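PDB 5C86: kelch domain-containing protein from Colletotrichum graminicola M1.001, which probably oxidises primary alcohols to aldehydes with molecular oxygen at a mononuclear copper centre, as a fungal member of the AA5 copper-radical oxidase family. Local coordinates for residues H328-N333 with E360-G365. Sequence-based numbering, arbitrary orientation.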
loop_
_atom_site.group_PDB
_atom_site.type_symbol
_atom_site.label_atom_id
_atom_site.label_comp_id
_atom_site.label_asym_id
_atom_site.label_seq_id
_atom_site.Cartn_x
_atom_site.Cartn_y
_atom_site.Cartn_z
ATOM N N HIS A 328 20.791 2.486 2.697
ATOM C CA HIS A 328 20.475 3.414 3.780
ATOM C C HIS A 328 21.326 2.941 4.993
ATOM O O HIS A 328 21.864 1.854 4.997
ATOM C CB HIS A 328 18.971 3.547 4.016
ATOM C CG HIS A 328 18.254 2.250 4.191
ATOM N ND1 HIS A 328 17.794 1.466 3.153
ATOM C CD2 HIS A 328 17.994 1.558 5.316
ATOM C CE1 HIS A 328 17.214 0.376 3.658
ATOM N NE2 HIS A 328 17.321 0.423 4.969
ATOM N N THR A 329 21.385 3.820 5.976
ATOM C CA THR A 329 22.166 3.547 7.204
ATOM C C THR A 329 21.322 3.146 8.379
ATOM O O THR A 329 21.760 2.325 9.203
ATOM C CB THR A 329 23.047 4.755 7.589
ATOM O OG1 THR A 329 22.258 5.928 7.773
ATOM C CG2 THR A 329 24.141 4.934 6.580
ATOM N N VAL A 330 20.077 3.567 8.402
ATOM C CA VAL A 330 19.157 3.236 9.463
ATOM C C VAL A 330 18.384 1.953 9.108
ATOM O O VAL A 330 17.734 1.912 8.065
ATOM C CB VAL A 330 18.166 4.367 9.762
ATOM C CG1 VAL A 330 17.200 4.023 10.863
ATOM C CG2 VAL A 330 18.941 5.666 10.159
ATOM N N PRO A 331 18.321 0.978 10.014
ATOM C CA PRO A 331 17.491 -0.246 9.739
ATOM C C PRO A 331 16.040 0.133 9.585
ATOM O O PRO A 331 15.534 1.002 10.313
ATOM C CB PRO A 331 17.676 -1.119 10.986
ATOM C CG PRO A 331 18.972 -0.650 11.506
ATOM C CD PRO A 331 19.029 0.828 11.305
ATOM N N ARG A 332 15.346 -0.527 8.652
ATOM C CA ARG A 332 13.909 -0.346 8.465
ATOM C C ARG A 332 13.250 -1.704 8.578
ATOM O O ARG A 332 12.948 -2.324 7.582
ATOM C CB ARG A 332 13.658 0.307 7.097
ATOM C CG ARG A 332 14.297 1.706 6.910
ATOM C CD ARG A 332 13.827 2.797 7.815
ATOM N NE ARG A 332 14.578 4.063 7.560
ATOM C CZ ARG A 332 14.648 5.098 8.411
ATOM N NH1 ARG A 332 14.027 5.081 9.549
ATOM N NH2 ARG A 332 15.375 6.148 8.084
ATOM N N ASN A 333 13.018 -2.099 9.817
ATOM C CA ASN A 333 12.566 -3.432 10.102
ATOM C C ASN A 333 11.141 -3.381 10.542
ATOM O O ASN A 333 10.323 -2.742 9.894
ATOM C CB ASN A 333 13.514 -4.161 11.098
ATOM C CG ASN A 333 14.879 -4.394 10.577
ATOM O OD1 ASN A 333 15.159 -4.325 9.382
ATOM N ND2 ASN A 333 15.793 -4.737 11.513
ATOM N N GLU A 360 15.753 1.536 19.284
ATOM C CA GLU A 360 15.111 1.049 18.041
ATOM C C GLU A 360 14.096 2.033 17.468
ATOM O O GLU A 360 13.586 1.754 16.386
ATOM C CB GLU A 360 14.484 -0.335 18.269
ATOM C CG GLU A 360 15.573 -1.388 18.385
ATOM C CD GLU A 360 16.219 -1.443 19.771
ATOM O OE1 GLU A 360 15.493 -1.147 20.762
ATOM O OE2 GLU A 360 17.424 -1.801 19.852
ATOM N N ASN A 361 13.709 3.116 18.146
ATOM C CA ASN A 361 12.786 4.069 17.581
ATOM C C ASN A 361 13.480 4.886 16.512
ATOM O O ASN A 361 14.575 5.481 16.707
ATOM C CB ASN A 361 12.351 5.077 18.599
ATOM C CG ASN A 361 11.395 4.568 19.557
ATOM O OD1 ASN A 361 10.548 3.666 19.316
ATOM N ND2 ASN A 361 11.409 5.235 20.714
ATOM N N HIS A 362 12.880 4.894 15.308
ATOM C CA HIS A 362 13.403 5.742 14.245
ATOM C C HIS A 362 12.339 6.722 13.807
ATOM O O HIS A 362 11.323 6.348 13.161
ATOM C CB HIS A 362 13.863 4.828 13.117
ATOM C CG HIS A 362 14.891 3.848 13.547
ATOM N ND1 HIS A 362 16.095 4.250 14.095
ATOM C CD2 HIS A 362 14.895 2.488 13.583
ATOM C CE1 HIS A 362 16.792 3.188 14.446
ATOM N NE2 HIS A 362 16.102 2.113 14.125
ATOM N N PHE A 363 12.498 8.001 14.167
ATOM C CA PHE A 363 11.463 9.030 13.886
ATOM C C PHE A 363 11.629 9.570 12.453
ATOM O O PHE A 363 10.946 10.451 12.041
ATOM C CB PHE A 363 11.481 10.190 14.918
ATOM C CG PHE A 363 11.100 9.787 16.326
ATOM C CD1 PHE A 363 12.065 9.194 17.156
ATOM C CD2 PHE A 363 9.833 10.001 16.808
ATOM C CE1 PHE A 363 11.711 8.828 18.464
ATOM C CE2 PHE A 363 9.479 9.641 18.095
ATOM C CZ PHE A 363 10.460 9.047 18.890
ATOM N N ASP A 364 12.638 9.096 11.787
ATOM C CA ASP A 364 13.087 9.691 10.578
ATOM C C ASP A 364 12.780 8.781 9.348
ATOM O O ASP A 364 12.311 7.658 9.453
ATOM C CB ASP A 364 14.545 9.976 10.670
ATOM C CG ASP A 364 15.393 8.707 10.620
ATOM O OD1 ASP A 364 14.980 7.672 11.166
ATOM O OD2 ASP A 364 16.437 8.720 9.931
ATOM N N GLY A 365 13.025 9.401 8.197
ATOM C CA GLY A 365 13.074 8.702 6.943
ATOM C C GLY A 365 13.591 9.629 5.899
ATOM O O GLY A 365 14.091 10.707 6.218
#
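Val330 drops one methyl onto the imidazole of His362: CG1 lies 3.5 Å from the ring centroid and 15° off the ring normal, a CH-pi contact over the face. The same methyl also lies over one face of the Arg332 guanidinium, offset toward its rim. It gets there because it stands opposite the backbone N (chi1 180°). The opposite face of the imidazole is covered by Glu360 O, 3.1 Å above the ring plane and towards its rim, while His362 NE2 hydrogen-bonds to Asp305, which should fix the ring's rotation.

Next to this contact, Arg332, bent at chi2, forms a salt bridge with Asp364. Arg332 NH1 donates to Asp364 OD1 at 3.2 Å; OD1 lies close to the guanidinium plane, but the N-H reaches it from above the carboxylate plane. The bond from Arg332 NH2 to Asp364 OD2, 3.3 Å, is weak. Gly350 O also accepts from NH1 of this buried guanidinium.

Against this close packing, the partly exposed Val330 and Pro331 also make looser approaches: Val330 CG2 is 4.0 Å from Asp364 OD2, and the Pro331 ring stays 4.3 Å (CD) from His362 NE2.

The contact joins the loop entering strand 336-340 to the start of strand 364-369, two strands of one four-stranded antiparallel blade, as in the kelch beta-propeller of galactose oxidase relatives, with His362 about 8 Å, side chain to side chain, from His335, a copper ligand in the metal-bound protein.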